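Local coordinates for protein peptide amidase (Stenotrophomonas maltophilia, PDB 1M22) that probably hydrolyses amide bonds as a peptide amidase of the amidase signature family, at residues I89-A92 / P93-T96; E322-L325 / L326-F330; Q361-L365 / F366-L370; M476-A479 / Y480-T484. All coordinates share one frame; numbering follows the deposited sequence.

Contact 1. Residues I89-A92 / P93-T96; sequences INAA and PMAT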
loop_
_atom_site.group_PDB
_atom_site.type_symbol
_atom_site.label_atom_id
_atom_site.label_comp_id
_atom_site.label_asym_id
_atom_site.label_seq_id
_atom_site.Cartn_x
_atom_site.Cartn_y
_atom_site.Cartn_z
ATOM N N ILE A 89 8.559 6.549 -4.059
ATOM C CA ILE A 89 7.770 7.444 -4.912
ATOM C C ILE A 89 8.454 8.815 -4.991
ATOM O O ILE A 89 8.656 9.474 -3.970
ATOM C CB ILE A 89 6.341 7.634 -4.337
ATOM C CG1 ILE A 89 5.642 6.276 -4.209
ATOM C CG2 ILE A 89 5.539 8.586 -5.225
ATOM C CD1 ILE A 89 4.314 6.320 -3.461
ATOM N N ASN A 90 8.809 9.245 -6.201
ATOM C CA ASN A 90 9.479 10.533 -6.396
ATOM C C ASN A 90 8.637 11.707 -5.905
ATOM O O ASN A 90 7.455 11.813 -6.235
ATOM C CB ASN A 90 9.796 10.762 -7.879
ATOM C CG ASN A 90 10.790 9.762 -8.441
ATOM O OD1 ASN A 90 11.315 8.910 -7.729
ATOM N ND2 ASN A 90 11.056 9.872 -9.740
ATOM N N ALA A 91 9.256 12.600 -5.138
ATOM C CA ALA A 91 8.558 13.775 -4.625
ATOM C C ALA A 91 9.542 14.856 -4.192
ATOM O O ALA A 91 10.210 14.724 -3.169
ATOM C CB ALA A 91 7.657 13.390 -3.451
ATOM N N ALA A 92 9.631 15.921 -4.978
ATOM C CA ALA A 92 10.523 17.024 -4.649
ATOM C C ALA A 92 9.961 17.743 -3.425
ATOM O O ALA A 92 8.750 17.744 -3.202
ATOM C CB ALA A 92 10.619 17.982 -5.828
ATOM N N PRO A 93 10.829 18.376 -2.621
ATOM C CA PRO A 93 12.285 18.476 -2.764
ATOM C C PRO A 93 13.034 17.426 -1.945
ATOM O O PRO A 93 14.233 17.557 -1.694
ATOM C CB PRO A 93 12.563 19.881 -2.260
ATOM C CG PRO A 93 11.643 19.953 -1.080
ATOM C CD PRO A 93 10.350 19.316 -1.589
ATOM N N MET A 94 12.324 16.388 -1.524
ATOM C CA MET A 94 12.919 15.326 -0.725
ATOM C C MET A 94 13.655 14.323 -1.599
ATOM O O MET A 94 13.518 14.321 -2.821
ATOM C CB MET A 94 11.827 14.596 0.054
ATOM C CG MET A 94 10.982 15.505 0.924
ATOM S SD MET A 94 9.323 14.856 1.179
ATOM C CE MET A 94 8.480 15.572 -0.234
ATOM N N ALA A 95 14.449 13.474 -0.965
ATOM C CA ALA A 95 15.158 12.449 -1.705
ATOM C C ALA A 95 14.183 11.293 -1.873
ATOM O O ALA A 95 13.160 11.230 -1.190
ATOM C CB ALA A 95 16.385 11.986 -0.928
ATOM N N THR A 96 14.485 10.404 -2.810
ATOM C CA THR A 96 13.681 9.209 -3.037
ATOM C C THR A 96 14.758 8.134 -3.035
ATOM O O THR A 96 15.431 7.907 -4.037
ATOM C CB THR A 96 12.940 9.259 -4.386
ATOM O OG1 THR A 96 11.999 10.342 -4.367
ATOM C CG2 THR A 96 12.182 7.959 -4.622
HETATM O O HOH W 1 12.319 13.063 -4.884
HETATM O O HOH W 2 10.887 12.448 -1.881
#
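Thr96 lays its hydroxyl and methyl against Asn90, the two side chains crossing at about a right angle. CG2 of Thr96 comes 3.4 Å from OD1 of Asn90, while OG1 of Thr96 sits 3.2 Å from CA of Asn90. Because OG1 is placed anti to the carbonyl carbon (chi1 -64°), it faces back into the turn, where it approaches O of Ile89 at 3.5 Å, at most a weak hydrogen bond whose proton has another acceptor in reach. The amide oxygen of Asn90 has its stronger partner outside, the hydroxyl of Tyr337. The chain doubles back here in a loop between strand 82-86 and helix 112-119, with a cis peptide bond between Ala92 and Pro93 at the bend. Across it, N of Met94 makes a weak, bent bond to O of Ala91 (3.2 Å, 129° at the hydrogen). The Met94 chain turns at chi3 and returns CE to 4.0 Å from CB of Ala91. Two waters bridge the arms: one accepts from N of Ala91, bonds OG1 of Thr96 at 2.8 Å and has O of Met94 in reach; the other reaches O of Ala91 and O of Ala95. Both have more acceptors around them than protons. Asp110 takes N of Ala92, and Lys127 bonds O of Ile89, whose side chain lies about 4 Å from that of the active-site Lys86.

Contact 2. Residues E322-L325 / L326-F330; sequences ERTL and LLYEF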
loop_
_atom_site.group_PDB
_atom_site.type_symbol
_atom_site.label_atom_id
_atom_site.label_comp_id
_atom_site.label_asym_id
_atom_site.label_seq_id
_atom_site.Cartn_x
_atom_site.Cartn_y
_atom_site.Cartn_z
ATOM N N GLU A 322 6.175 -16.361 -11.188
ATOM C CA GLU A 322 6.234 -15.021 -10.616
ATOM C C GLU A 322 7.666 -14.659 -10.234
ATOM O O GLU A 322 8.132 -13.561 -10.516
ATOM C CB GLU A 322 5.328 -14.918 -9.383
ATOM C CG GLU A 322 5.415 -13.564 -8.694
ATOM C CD GLU A 322 4.602 -13.487 -7.421
ATOM O OE1 GLU A 322 4.198 -14.547 -6.893
ATOM O OE2 GLU A 322 4.383 -12.353 -6.939
ATOM N N ARG A 323 8.366 -15.592 -9.595
ATOM C CA ARG A 323 9.746 -15.359 -9.188
ATOM C C ARG A 323 10.558 -14.964 -10.416
ATOM O O ARG A 323 11.323 -14.001 -10.391
ATOM C CB ARG A 323 10.317 -16.637 -8.563
ATOM C CG ARG A 323 11.755 -16.551 -8.073
ATOM C CD ARG A 323 12.166 -17.872 -7.431
ATOM N NE ARG A 323 13.460 -17.805 -6.757
ATOM C CZ ARG A 323 14.629 -17.660 -7.374
ATOM N NH1 ARG A 323 14.682 -17.564 -8.696
ATOM N NH2 ARG A 323 15.749 -17.614 -6.666
ATOM N N THR A 324 10.371 -15.711 -11.496
ATOM C CA THR A 324 11.082 -15.452 -12.736
ATOM C C THR A 324 10.770 -14.083 -13.336
ATOM O O THR A 324 11.680 -13.317 -13.649
ATOM C CB THR A 324 10.759 -16.534 -13.786
ATOM O OG1 THR A 324 11.228 -17.805 -13.317
ATOM C CG2 THR A 324 11.421 -16.210 -15.115
ATOM N N LEU A 325 9.489 -13.760 -13.486
ATOM C CA LEU A 325 9.143 -12.481 -14.093
ATOM C C LEU A 325 9.620 -11.288 -13.263
ATOM O O LEU A 325 10.026 -10.272 -13.820
ATOM C CB LEU A 325 7.631 -12.404 -14.363
ATOM C CG LEU A 325 6.641 -12.152 -13.228
ATOM C CD1 LEU A 325 6.485 -10.651 -13.008
ATOM C CD2 LEU A 325 5.296 -12.760 -13.595
ATOM N N LEU A 326 9.590 -11.414 -11.940
ATOM C CA LEU A 326 10.040 -10.321 -11.082
ATOM C C LEU A 326 11.532 -10.035 -11.257
ATOM O O LEU A 326 11.942 -8.879 -11.303
ATOM C CB LEU A 326 9.744 -10.629 -9.610
ATOM C CG LEU A 326 8.270 -10.708 -9.204
ATOM C CD1 LEU A 326 8.166 -10.994 -7.714
ATOM C CD2 LEU A 326 7.570 -9.404 -9.540
ATOM N N LEU A 327 12.341 -11.087 -11.355
ATOM C CA LEU A 327 13.778 -10.910 -11.529
ATOM C C LEU A 327 14.087 -10.180 -12.834
ATOM O O LEU A 327 14.862 -9.228 -12.850
ATOM C CB LEU A 327 14.485 -12.269 -11.507
ATOM C CG LEU A 327 14.518 -12.990 -10.156
ATOM C CD1 LEU A 327 14.966 -14.430 -10.350
ATOM C CD2 LEU A 327 15.453 -12.258 -9.205
ATOM N N TYR A 328 13.470 -10.623 -13.925
ATOM C CA TYR A 328 13.698 -9.995 -15.219
ATOM C C TYR A 328 13.200 -8.557 -15.267
ATOM O O TYR A 328 13.901 -7.659 -15.734
ATOM C CB TYR A 328 13.007 -10.785 -16.335
ATOM C CG TYR A 328 13.759 -12.010 -16.806
ATOM C CD1 TYR A 328 13.784 -13.175 -16.044
ATOM C CD2 TYR A 328 14.429 -12.007 -18.029
ATOM C CE1 TYR A 328 14.455 -14.316 -16.490
ATOM C CE2 TYR A 328 15.104 -13.139 -18.485
ATOM C CZ TYR A 328 15.110 -14.287 -17.711
ATOM O OH TYR A 328 15.763 -15.414 -18.160
ATOM N N GLU A 329 11.983 -8.336 -14.783
ATOM C CA GLU A 329 11.415 -7.000 -14.817
ATOM C C GLU A 329 12.109 -6.033 -13.869
ATOM O O GLU A 329 12.178 -4.837 -14.146
ATOM C CB GLU A 329 9.910 -7.074 -14.541
ATOM C CG GLU A 329 9.163 -7.829 -15.640
ATOM C CD GLU A 329 7.657 -7.813 -15.480
ATOM O OE1 GLU A 329 7.150 -7.099 -14.584
ATOM O OE2 GLU A 329 6.975 -8.513 -16.262
ATOM N N PHE A 330 12.639 -6.540 -12.759
ATOM C CA PHE A 330 13.334 -5.677 -11.811
ATOM C C PHE A 330 14.591 -5.085 -12.448
ATOM O O PHE A 330 14.830 -3.884 -12.358
ATOM C CB PHE A 330 13.711 -6.453 -10.543
ATOM C CG PHE A 330 14.524 -5.653 -9.558
ATOM C CD1 PHE A 330 13.968 -4.568 -8.883
ATOM C CD2 PHE A 330 15.856 -5.977 -9.317
ATOM C CE1 PHE A 330 14.728 -3.817 -7.985
ATOM C CE2 PHE A 330 16.626 -5.236 -8.424
ATOM C CZ PHE A 330 16.062 -4.153 -7.756
#
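Leu326 and Glu322 lie side by side and point the same way, one helical turn apart, with CD1 of the leucine 3.9 Å from CG of the glutamate, so the side-chain contact is chiefly through the aliphatic CG of Glu322. Two residues along, CG2 of Thr324 meets CE1 of Tyr328 at 3.8 Å. The same tyrosine ring brings its edge to the backbone, CD1 lying 3.2 Å from O of Thr324. Arg323 stretches out from CG to NE, and its NH1 passes 3.6 Å from CD1 of Leu327, the two side chains crossing at a slant. Leu325 has CG between its backbone N and carbonyl carbon (chi1 76°), an uncommon choice in a helix, and this brings CD1 to 3.8 Å from CD2 of Leu326. Beneath these side chains four successive i to i+4 hydrogen bonds set the spacing, the straightest being N of Tyr328 to O of Thr324 (3.2 Å, 172° at the hydrogen). Further out, polar ends are fixed by other parts of the chain: Arg323 forms a salt bridge with Glu373, and the carboxylate of Glu329 is gripped by Ser218, Ser220 and Tyr385. Helix 319-340 thus rests Leu327 on helix 369-375, Thr324 and Leu325 on helix 383-407, and Glu322 on helix 436-442, while Leu326 faces the loops holding Thr186 and Ser218.

Contact 3. Residues Q361-L365 / F366-L370; sequences QELGL and FGQEL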
loop_
_atom_site.group_PDB
_atom_site.type_symbol
_atom_site.label_atom_id
_atom_site.label_comp_id
_atom_site.label_asym_id
_atom_site.label_seq_id
_atom_site.Cartn_x
_atom_site.Cartn_y
_atom_site.Cartn_z
ATOM N N GLN A 361 27.252 -1.076 6.529
ATOM C CA GLN A 361 25.976 -0.393 6.721
ATOM C C GLN A 361 24.813 -1.021 5.958
ATOM O O GLN A 361 23.661 -0.916 6.382
ATOM C CB GLN A 361 26.086 1.077 6.300
ATOM C CG GLN A 361 27.090 1.913 7.084
ATOM C CD GLN A 361 28.527 1.526 6.801
ATOM O OE1 GLN A 361 28.934 1.404 5.644
ATOM N NE2 GLN A 361 29.310 1.342 7.859
ATOM N N GLU A 362 25.112 -1.679 4.843
ATOM C CA GLU A 362 24.069 -2.272 4.009
ATOM C C GLU A 362 23.844 -3.778 4.099
ATOM O O GLU A 362 22.708 -4.240 3.997
ATOM C CB GLU A 362 24.329 -1.919 2.541
ATOM C CG GLU A 362 24.101 -0.458 2.179
ATOM C CD GLU A 362 22.631 -0.084 2.126
ATOM O OE1 GLU A 362 21.781 -0.964 2.393
ATOM O OE2 GLU A 362 22.332 1.088 1.816
ATOM N N LEU A 363 24.912 -4.546 4.286
ATOM C CA LEU A 363 24.792 -5.999 4.318
ATOM C C LEU A 363 25.075 -6.653 5.668
ATOM O O LEU A 363 25.542 -7.789 5.722
ATOM C CB LEU A 363 25.718 -6.596 3.252
ATOM C CG LEU A 363 25.589 -5.978 1.855
ATOM C CD1 LEU A 363 26.647 -6.564 0.936
ATOM C CD2 LEU A 363 24.193 -6.224 1.298
ATOM N N GLY A 364 24.769 -5.947 6.750
ATOM C CA GLY A 364 25.013 -6.487 8.076
ATOM C C GLY A 364 23.943 -7.424 8.611
ATOM O O GLY A 364 24.245 -8.324 9.394
ATOM N N LEU A 365 22.694 -7.222 8.199
ATOM C CA LEU A 365 21.593 -8.061 8.667
ATOM C C LEU A 365 21.277 -9.203 7.705
ATOM O O LEU A 365 20.977 -10.317 8.130
ATOM C CB LEU A 365 20.346 -7.204 8.896
ATOM C CG LEU A 365 20.490 -6.125 9.974
ATOM C CD1 LEU A 365 19.213 -5.302 10.051
ATOM C CD2 LEU A 365 20.789 -6.774 11.320
ATOM N N PHE A 366 21.329 -8.915 6.410
ATOM C CA PHE A 366 21.091 -9.918 5.376
ATOM C C PHE A 366 21.767 -9.465 4.084
ATOM O O PHE A 366 22.246 -8.337 3.995
ATOM C CB PHE A 366 19.589 -10.174 5.159
ATOM C CG PHE A 366 18.791 -8.945 4.835
ATOM C CD1 PHE A 366 18.378 -8.079 5.843
ATOM C CD2 PHE A 366 18.438 -8.661 3.519
ATOM C CE1 PHE A 366 17.622 -6.944 5.546
ATOM C CE2 PHE A 366 17.682 -7.529 3.212
ATOM C CZ PHE A 366 17.274 -6.671 4.227
ATOM N N GLY A 367 21.803 -10.344 3.088
ATOM C CA GLY A 367 22.479 -10.021 1.843
ATOM C C GLY A 367 21.713 -9.306 0.748
ATOM O O GLY A 367 20.734 -8.597 1.002
ATOM N N GLN A 368 22.186 -9.488 -0.483
ATOM C CA GLN A 368 21.571 -8.872 -1.654
ATOM C C GLN A 368 21.448 -9.890 -2.785
ATOM O O GLN A 368 21.672 -9.574 -3.957
ATOM C CB GLN A 368 22.391 -7.655 -2.106
ATOM C CG GLN A 368 23.823 -7.960 -2.542
ATOM C CD GLN A 368 24.580 -6.709 -2.948
ATOM O OE1 GLN A 368 23.979 -5.700 -3.316
ATOM N NE2 GLN A 368 25.908 -6.771 -2.903
ATOM N N GLU A 369 21.061 -11.107 -2.418
ATOM C CA GLU A 369 20.909 -12.207 -3.365
ATOM C C GLU A 369 19.935 -11.958 -4.512
ATOM O O GLU A 369 20.153 -12.435 -5.624
ATOM C CB GLU A 369 20.500 -13.486 -2.626
ATOM C CG GLU A 369 21.505 -13.932 -1.568
ATOM C CD GLU A 369 21.164 -13.451 -0.166
ATOM O OE1 GLU A 369 20.486 -12.413 -0.020
ATOM O OE2 GLU A 369 21.590 -14.111 0.805
ATOM N N LEU A 370 18.854 -11.228 -4.252
ATOM C CA LEU A 370 17.886 -10.954 -5.308
ATOM C C LEU A 370 18.463 -9.981 -6.332
ATOM O O LEU A 370 18.204 -10.111 -7.528
ATOM C CB LEU A 370 16.575 -10.420 -4.718
ATOM C CG LEU A 370 15.810 -11.452 -3.881
ATOM C CD1 LEU A 370 14.576 -10.799 -3.276
ATOM C CD2 LEU A 370 15.411 -12.641 -4.750
#
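Leu363 reaches across the turn with both methyls, in van der Waals contacts that span it. Its CD2 comes 4.0 Å from the carbonyl carbon of Gly367, while CD1 touches NE2 of Gln368 at 3.9 Å, the two side chains crossing obliquely. Between adjacent residues, CB of Leu365 lies 3.7 Å from CD1 of Phe366. The ring takes this place because its CG stands between the backbone N and the carbonyl carbon (chi1 56°), bringing it back beside the preceding Leu365. Among polar contacts across the turn, no conventional hydrogen bond forms; the backbone offers a CA-H...O contact instead, CA of Leu363 to O of Phe366 at 3.5 Å with 136° at the hydrogen. Stronger polar links go to other parts of the chain. Arg137 bonds the carbonyls of Glu362 and Gly367 and makes a cation-pi contact with the Phe366 ring, tying both arms together, while the amide of Gln368 is held by Asn355 and by O of Ile352. The turn connects helix 359-362, which ends before Leu363, to helix 369-375, whose N-cap position is Gln368; helix 348-357 receives Leu363 and Gln368, and Trp145 on strand 145-146 meets the Phe366 ring.

Contact 4. Residues M476-A479 / Y480-T484; sequences MAYA and YEQRT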
loop_
_atom_site.group_PDB
_atom_site.type_symbol
_atom_site.label_atom_id
_atom_site.label_comp_id
_atom_site.label_asym_id
_atom_site.label_seq_id
_atom_site.Cartn_x
_atom_site.Cartn_y
_atom_site.Cartn_z
ATOM N N MET A 476 -18.694 -2.898 -1.130
ATOM C CA MET A 476 -18.761 -4.042 -0.234
ATOM C C MET A 476 -17.933 -3.859 1.031
ATOM O O MET A 476 -18.399 -4.151 2.137
ATOM C CB MET A 476 -18.333 -5.302 -0.990
ATOM C CG MET A 476 -19.307 -5.657 -2.113
ATOM S SD MET A 476 -18.872 -7.115 -3.079
ATOM C CE MET A 476 -19.239 -8.354 -1.976
ATOM N N ALA A 477 -16.710 -3.366 0.868
ATOM C CA ALA A 477 -15.821 -3.140 2.000
ATOM C C ALA A 477 -16.390 -2.074 2.934
ATOM O O ALA A 477 -16.325 -2.207 4.154
ATOM C CB ALA A 477 -14.442 -2.725 1.499
ATOM N N TYR A 478 -16.949 -1.015 2.361
ATOM C CA TYR A 478 -17.534 0.051 3.163
ATOM C C TYR A 478 -18.731 -0.472 3.956
ATOM O O TYR A 478 -18.867 -0.197 5.148
ATOM C CB TYR A 478 -17.981 1.203 2.265
ATOM C CG TYR A 478 -18.592 2.362 3.015
ATOM C CD1 TYR A 478 -17.796 3.240 3.752
ATOM C CD2 TYR A 478 -19.969 2.582 2.992
ATOM C CE1 TYR A 478 -18.357 4.310 4.447
ATOM C CE2 TYR A 478 -20.540 3.649 3.686
ATOM C CZ TYR A 478 -19.728 4.507 4.409
ATOM O OH TYR A 478 -20.277 5.569 5.095
ATOM N N ALA A 479 -19.601 -1.227 3.292
ATOM C CA ALA A 479 -20.780 -1.779 3.955
ATOM C C ALA A 479 -20.371 -2.673 5.124
ATOM O O ALA A 479 -21.001 -2.659 6.180
ATOM C CB ALA A 479 -21.620 -2.564 2.957
ATOM N N TYR A 480 -19.317 -3.458 4.931
ATOM C CA TYR A 480 -18.831 -4.333 5.992
ATOM C C TYR A 480 -18.264 -3.500 7.141
ATOM O O TYR A 480 -18.571 -3.731 8.312
ATOM C CB TYR A 480 -17.733 -5.264 5.467
ATOM C CG TYR A 480 -16.975 -5.952 6.580
ATOM C CD1 TYR A 480 -17.549 -6.998 7.302
ATOM C CD2 TYR A 480 -15.721 -5.490 6.975
ATOM C CE1 TYR A 480 -16.894 -7.560 8.398
ATOM C CE2 TYR A 480 -15.061 -6.043 8.067
ATOM C CZ TYR A 480 -15.651 -7.073 8.773
ATOM O OH TYR A 480 -15.007 -7.588 9.875
ATOM N N GLU A 481 -17.434 -2.526 6.792
ATOM C CA GLU A 481 -16.801 -1.660 7.772
ATOM C C GLU A 481 -17.804 -0.892 8.625
ATOM O O GLU A 481 -17.645 -0.779 9.842
ATOM C CB GLU A 481 -15.890 -0.669 7.053
ATOM C CG GLU A 481 -15.202 0.321 7.966
ATOM C CD GLU A 481 -14.718 1.542 7.212
ATOM O OE1 GLU A 481 -15.559 2.210 6.575
ATOM O OE2 GLU A 481 -13.506 1.831 7.253
ATOM N N GLN A 482 -18.839 -0.361 7.986
ATOM C CA GLN A 482 -19.823 0.427 8.710
ATOM C C GLN A 482 -20.645 -0.322 9.744
ATOM O O GLN A 482 -21.152 0.289 10.684
ATOM C CB GLN A 482 -20.730 1.155 7.720
ATOM C CG GLN A 482 -20.001 2.245 6.948
ATOM C CD GLN A 482 -19.295 3.232 7.864
ATOM O OE1 GLN A 482 -18.064 3.267 7.936
ATOM N NE2 GLN A 482 -20.075 4.034 8.575
ATOM N N ARG A 483 -20.789 -1.634 9.597
ATOM C CA ARG A 483 -21.548 -2.366 10.599
ATOM C C ARG A 483 -20.648 -3.055 11.619
ATOM O O ARG A 483 -21.132 -3.628 12.591
ATOM C CB ARG A 483 -22.508 -3.374 9.951
ATOM C CG ARG A 483 -21.898 -4.459 9.093
ATOM C CD ARG A 483 -23.013 -5.400 8.630
ATOM N NE ARG A 483 -23.604 -6.112 9.763
ATOM C CZ ARG A 483 -24.908 -6.306 9.954
ATOM N NH1 ARG A 483 -25.799 -5.840 9.088
ATOM N NH2 ARG A 483 -25.320 -6.976 11.022
ATOM N N THR A 484 -19.337 -2.974 11.418
ATOM C CA THR A 484 -18.394 -3.598 12.342
ATOM C C THR A 484 -17.496 -2.596 13.063
ATOM O O THR A 484 -17.291 -2.712 14.269
ATOM C CB THR A 484 -17.513 -4.636 11.622
ATOM O OG1 THR A 484 -16.882 -4.031 10.485
ATOM C CG2 THR A 484 -18.355 -5.820 11.169
#
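Tyr478 and Gln482 pack one turn apart on the alpha-helix 470-484. The aliphatic CG of Gln482 sits over one face of the Tyr478 ring in a CH-pi contact, 3.5 Å from the centroid and 17° off the ring normal. Tyr478 has CG anti to its own N (chi1 180°), which brings the ring end back toward Gln482; the Gln482 chain bends at chi2, and its terminal amide plane lies within 8° of the ring plane. Their backbones are also joined, N of Gln482 to O of Tyr478 at 2.8 Å. Glu481 reaches the same ring obliquely, with OE1 3.7 Å from CD1 of Tyr478, and its other carboxylate oxygen bonds N of Val231. Tyr480 has O of Ala477 at its ring edge and bonds O of Met476 through its N at 3.0 Å. Its ring end leads away, onto strands 446-454 and 457-464 of the central sheet and onto helix 289-302. Ala479 turns its O to CG of Arg483 at 3.5 Å, and that arginine forms a salt bridge with Glu299. The Thr484 hydroxyl donates to O of Tyr480 at 2.8 Å, from above the carbonyl plane, and OG1 of Thr484 also stands 3.6 Å above the Tyr480 ring plane.

Overall arrangement
The four contacts follow in series along the chain, and of the pairs only contacts 2 and 3 touch, through CD2 of Leu327 and O of Leu370 at 3.9 Å, with centres 20 Å apart. Contacts 1, 2 and 3 each bring a side chain to about 10 Å from that of a catalytic serine: Ile89 and Phe366 lie at this distance from Ser165, and Leu326 from the nucleophile Ser189. A bound buffer molecule, HEPES, is about 6 Å from the side chain of Glu329 in contact 2. Contact 4 stands apart, across the chain's centre, its own centre 35 to 42 Å from the other three and away from the annotated active-site residues.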